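Local coordinates for protein alanine racemase, biosynthetic (Pseudomonas aeruginosa PAO1, PDB 6A2F) that belongs to the fold-type III family of pyridoxal phosphate enzymes, pairing a TIM-barrel-like N-terminal domain with a beta-rich C-terminal domain, at residues A6-A18 against H40-D54. Residues are numbered along the deposited sequence; the frame is centred on the assembly and turned at random.
Sequences ATVDLSAIRHNYA and HGAREVVTALHDDAD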
# COMPACT_ATOMS: atom_id res chain seq x y z
N ALA A 6 5.99 13.13 -0.43
CA ALA A 6 6.15 12.67 -1.80
C ALA A 6 6.08 13.88 -2.74
O ALA A 6 5.01 14.44 -2.98
CB ALA A 6 5.09 11.64 -2.15
N THR A 7 7.23 14.29 -3.25
CA THR A 7 7.32 15.40 -4.18
C THR A 7 7.16 14.87 -5.60
O THR A 7 7.92 13.99 -6.04
CB THR A 7 8.65 16.18 -4.02
OG1 THR A 7 8.72 16.69 -2.68
CG2 THR A 7 8.75 17.34 -5.00
N VAL A 8 6.17 15.40 -6.31
CA VAL A 8 5.85 14.97 -7.66
C VAL A 8 6.25 16.06 -8.67
O VAL A 8 5.81 17.21 -8.57
CB VAL A 8 4.36 14.60 -7.81
CG1 VAL A 8 4.06 14.10 -9.22
CG2 VAL A 8 3.95 13.56 -6.79
N ASP A 9 7.09 15.67 -9.62
CA ASP A 9 7.50 16.56 -10.71
C ASP A 9 6.57 16.39 -11.90
O ASP A 9 6.73 15.47 -12.71
CB ASP A 9 8.96 16.30 -11.10
CG ASP A 9 9.50 17.32 -12.10
OD1 ASP A 9 8.71 18.11 -12.66
OD2 ASP A 9 10.72 17.33 -12.32
N LEU A 10 5.59 17.29 -12.01
CA LEU A 10 4.58 17.23 -13.06
C LEU A 10 5.15 17.46 -14.46
O LEU A 10 4.69 16.86 -15.43
CB LEU A 10 3.43 18.19 -12.78
CG LEU A 10 2.53 17.88 -11.57
CD1 LEU A 10 1.62 19.06 -11.26
CD2 LEU A 10 1.72 16.61 -11.76
N SER A 11 6.16 18.31 -14.56
CA SER A 11 6.78 18.61 -15.86
C SER A 11 7.68 17.47 -16.35
O SER A 11 7.97 17.37 -17.55
CB SER A 11 7.52 19.95 -15.82
OG SER A 11 8.73 19.82 -15.11
N ALA A 12 8.13 16.61 -15.43
CA ALA A 12 8.79 15.36 -15.82
C ALA A 12 7.79 14.41 -16.50
O ALA A 12 8.14 13.72 -17.46
CB ALA A 12 9.45 14.69 -14.63
N ILE A 13 6.56 14.38 -16.00
CA ILE A 13 5.49 13.58 -16.59
C ILE A 13 5.15 14.09 -18.00
O ILE A 13 4.99 13.29 -18.93
CB ILE A 13 4.23 13.54 -15.69
CG1 ILE A 13 4.54 12.77 -14.40
CG2 ILE A 13 3.04 12.91 -16.41
CD1 ILE A 13 3.53 12.96 -13.28
N ARG A 14 5.07 15.41 -18.15
CA ARG A 14 4.87 16.03 -19.47
C ARG A 14 5.99 15.62 -20.43
O ARG A 14 5.73 15.27 -21.58
CB ARG A 14 4.79 17.56 -19.37
CG ARG A 14 3.57 18.08 -18.62
CD ARG A 14 3.42 19.59 -18.75
NE ARG A 14 2.85 19.98 -20.04
CZ ARG A 14 2.61 21.23 -20.42
NH1 ARG A 14 2.89 22.25 -19.62
NH2 ARG A 14 2.08 21.46 -21.61
N HIS A 15 7.23 15.67 -19.95
CA HIS A 15 8.41 15.25 -20.71
C HIS A 15 8.32 13.78 -21.15
O HIS A 15 8.52 13.47 -22.33
CB HIS A 15 9.70 15.49 -19.90
CG HIS A 15 10.95 15.07 -20.61
ND1 HIS A 15 11.42 13.78 -20.58
CD2 HIS A 15 11.83 15.78 -21.36
CE1 HIS A 15 12.53 13.70 -21.29
NE2 HIS A 15 12.80 14.90 -21.78
N ASN A 16 8.01 12.89 -20.21
CA ASN A 16 7.95 11.47 -20.49
C ASN A 16 6.81 11.13 -21.45
O ASN A 16 6.95 10.22 -22.28
CB ASN A 16 7.81 10.66 -19.21
CG ASN A 16 8.99 10.82 -18.27
OD1 ASN A 16 10.11 11.11 -18.70
ND2 ASN A 16 8.74 10.63 -16.99
N TYR A 17 5.71 11.86 -21.35
CA TYR A 17 4.58 11.70 -22.26
C TYR A 17 4.94 12.07 -23.70
O TYR A 17 4.59 11.36 -24.64
CB TYR A 17 3.36 12.49 -21.80
CG TYR A 17 2.17 12.29 -22.72
CD1 TYR A 17 1.43 11.11 -22.68
CD2 TYR A 17 1.82 13.27 -23.65
CE1 TYR A 17 0.36 10.91 -23.53
CE2 TYR A 17 0.74 13.08 -24.50
CZ TYR A 17 0.02 11.90 -24.44
OH TYR A 17 -1.05 11.70 -25.29
N ALA A 18 5.65 13.20 -23.87
CA ALA A 18 6.08 13.65 -25.19
C ALA A 18 7.08 12.67 -25.80
O ALA A 18 7.12 12.47 -27.01
CB ALA A 18 6.69 15.04 -25.10
N HIS A 40 0.58 9.15 -8.08
CA HIS A 40 1.09 10.51 -8.27
C HIS A 40 0.02 11.59 -8.11
O HIS A 40 0.35 12.78 -8.01
CB HIS A 40 1.80 10.63 -9.62
CG HIS A 40 3.02 9.77 -9.74
ND1 HIS A 40 2.95 8.41 -9.95
CD2 HIS A 40 4.34 10.07 -9.66
CE1 HIS A 40 4.17 7.91 -10.00
NE2 HIS A 40 5.03 8.89 -9.83
N GLY A 41 -1.25 11.18 -8.07
CA GLY A 41 -2.37 12.10 -7.94
C GLY A 41 -3.02 12.37 -9.28
O GLY A 41 -2.51 13.17 -10.06
N ALA A 42 -4.15 11.70 -9.54
CA ALA A 42 -4.84 11.82 -10.83
C ALA A 42 -5.22 13.26 -11.17
O ALA A 42 -5.03 13.71 -12.29
CB ALA A 42 -6.07 10.92 -10.86
N ARG A 43 -5.75 13.97 -10.18
CA ARG A 43 -6.18 15.36 -10.35
C ARG A 43 -5.05 16.25 -10.90
O ARG A 43 -5.25 16.98 -11.88
CB ARG A 43 -6.75 15.88 -9.02
CG ARG A 43 -7.23 17.32 -9.02
CD ARG A 43 -8.04 17.59 -7.75
NE ARG A 43 -7.48 18.70 -6.96
CZ ARG A 43 -6.76 18.55 -5.85
NH1 ARG A 43 -6.30 19.63 -5.21
NH2 ARG A 43 -6.50 17.35 -5.35
N GLU A 44 -3.87 16.16 -10.29
CA GLU A 44 -2.73 16.98 -10.70
C GLU A 44 -2.08 16.50 -12.00
O GLU A 44 -1.66 17.32 -12.84
CB GLU A 44 -1.69 17.08 -9.58
CG GLU A 44 -2.13 17.91 -8.38
CD GLU A 44 -2.94 17.13 -7.34
OE1 GLU A 44 -3.12 15.89 -7.48
OE2 GLU A 44 -3.40 17.77 -6.36
N VAL A 45 -1.99 15.18 -12.19
CA VAL A 45 -1.42 14.61 -13.41
C VAL A 45 -2.27 14.93 -14.65
O VAL A 45 -1.73 15.33 -15.69
CB VAL A 45 -1.17 13.10 -13.26
CG1 VAL A 45 -0.80 12.47 -14.60
CG2 VAL A 45 -0.07 12.84 -12.24
N VAL A 46 -3.58 14.76 -14.54
CA VAL A 46 -4.52 15.09 -15.62
C VAL A 46 -4.49 16.59 -15.94
O VAL A 46 -4.53 16.98 -17.11
CB VAL A 46 -5.96 14.62 -15.31
CG1 VAL A 46 -6.96 15.16 -16.32
CG2 VAL A 46 -6.03 13.10 -15.28
N THR A 47 -4.39 17.43 -14.91
CA THR A 47 -4.28 18.88 -15.08
C THR A 47 -3.00 19.27 -15.85
O THR A 47 -3.04 20.13 -16.73
CB THR A 47 -4.34 19.61 -13.72
OG1 THR A 47 -5.59 19.31 -13.08
CG2 THR A 47 -4.20 21.13 -13.87
N ALA A 48 -1.89 18.61 -15.53
CA ALA A 48 -0.64 18.84 -16.23
C ALA A 48 -0.70 18.35 -17.69
O ALA A 48 -0.12 18.98 -18.58
CB ALA A 48 0.51 18.17 -15.49
N LEU A 49 -1.42 17.25 -17.93
CA LEU A 49 -1.59 16.67 -19.27
C LEU A 49 -2.95 17.02 -19.90
O LEU A 49 -3.41 16.34 -20.82
CB LEU A 49 -1.40 15.15 -19.23
CG LEU A 49 -0.04 14.56 -18.81
CD1 LEU A 49 -0.17 13.06 -18.55
CD2 LEU A 49 1.06 14.84 -19.82
N HIS A 50 -3.57 18.09 -19.40
CA HIS A 50 -4.90 18.51 -19.84
C HIS A 50 -4.98 18.77 -21.34
O HIS A 50 -5.93 18.35 -22.00
CB HIS A 50 -5.33 19.76 -19.06
CG HIS A 50 -6.74 20.19 -19.32
ND1 HIS A 50 -7.77 19.97 -18.42
CD2 HIS A 50 -7.30 20.81 -20.39
CE1 HIS A 50 -8.90 20.45 -18.92
NE2 HIS A 50 -8.64 20.96 -20.11
N ASP A 51 -3.96 19.45 -21.88
CA ASP A 51 -3.91 19.78 -23.30
C ASP A 51 -2.91 18.91 -24.06
O ASP A 51 -3.10 18.64 -25.24
CB ASP A 51 -3.57 21.26 -23.49
CG ASP A 51 -4.47 22.18 -22.67
OD1 ASP A 51 -5.71 22.04 -22.78
OD2 ASP A 51 -3.94 23.03 -21.91
N ASP A 52 -1.86 18.48 -23.38
CA ASP A 52 -0.82 17.63 -23.97
C ASP A 52 -1.37 16.29 -24.46
O ASP A 52 -1.00 15.83 -25.54
CB ASP A 52 0.31 17.36 -22.98
CG ASP A 52 1.25 18.55 -22.81
OD1 ASP A 52 0.96 19.65 -23.33
OD2 ASP A 52 2.29 18.37 -22.14
N ALA A 53 -2.23 15.67 -23.65
CA ALA A 53 -2.66 14.30 -23.88
C ALA A 53 -3.72 14.19 -24.98
O ALA A 53 -4.64 15.00 -25.06
CB ALA A 53 -3.17 13.67 -22.59
N ASP A 54 -3.57 13.17 -25.82
CA ASP A 54 -4.55 12.88 -26.86
C ASP A 54 -5.81 12.29 -26.25
O ASP A 54 -6.89 12.42 -26.79
CB ASP A 54 -3.96 11.93 -27.90
CG ASP A 54 -2.66 12.43 -28.49
OD1 ASP A 54 -2.52 13.66 -28.69
OD2 ASP A 54 -1.77 11.59 -28.76
O HOH W 1 3.71 16.32 -23.00
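Arg14 and Asp52 form a side-on, two-pronged salt bridge: NE donates to OD2 (2.7 Å) and NH2 to OD1 (2.7 Å), both oxygens lying close to the guanidinium plane. The two planes are turned 40° against each other, and NE reaches OD2 from above the carboxylate plane. A bend at chi3 (79°) swings the guanidinium in, laying one face over Ala48 O. A water donating to Arg14 O and Asp52 OD2 ties the same carboxylate to the backbone of helix 10-22. At the other polar grip Asp54 N donates almost straight to Tyr17 OH, 3.0 Å away, and this hydroxyl also bonds Ala29 O of strand 28-32.

Toward the N-terminal end of helix 10-22 the contact turns apolar. Leu10 CB meets Ala48 CB at 4.0 Å, while its CD2 rests on Glu44 O. Ile13 splits its branches, CD1 on Val45 CG2 (3.7 Å) and CG2 on Leu49 CD1; Leu49 CD2 packs against Tyr17 CB (3.8 Å). Near strand 4-8, Val8 CG1 touches the edge of the His40 ring at CD2.

The helix segments cross at -54°, 9.6 Å apart, joining helix 10-22, which follows strand 4-8 of the mixed sheet, to helix 42-48, which follows parallel-sheet strand 28-32 in this alanine racemase's TIM-barrel-type N-terminal domain.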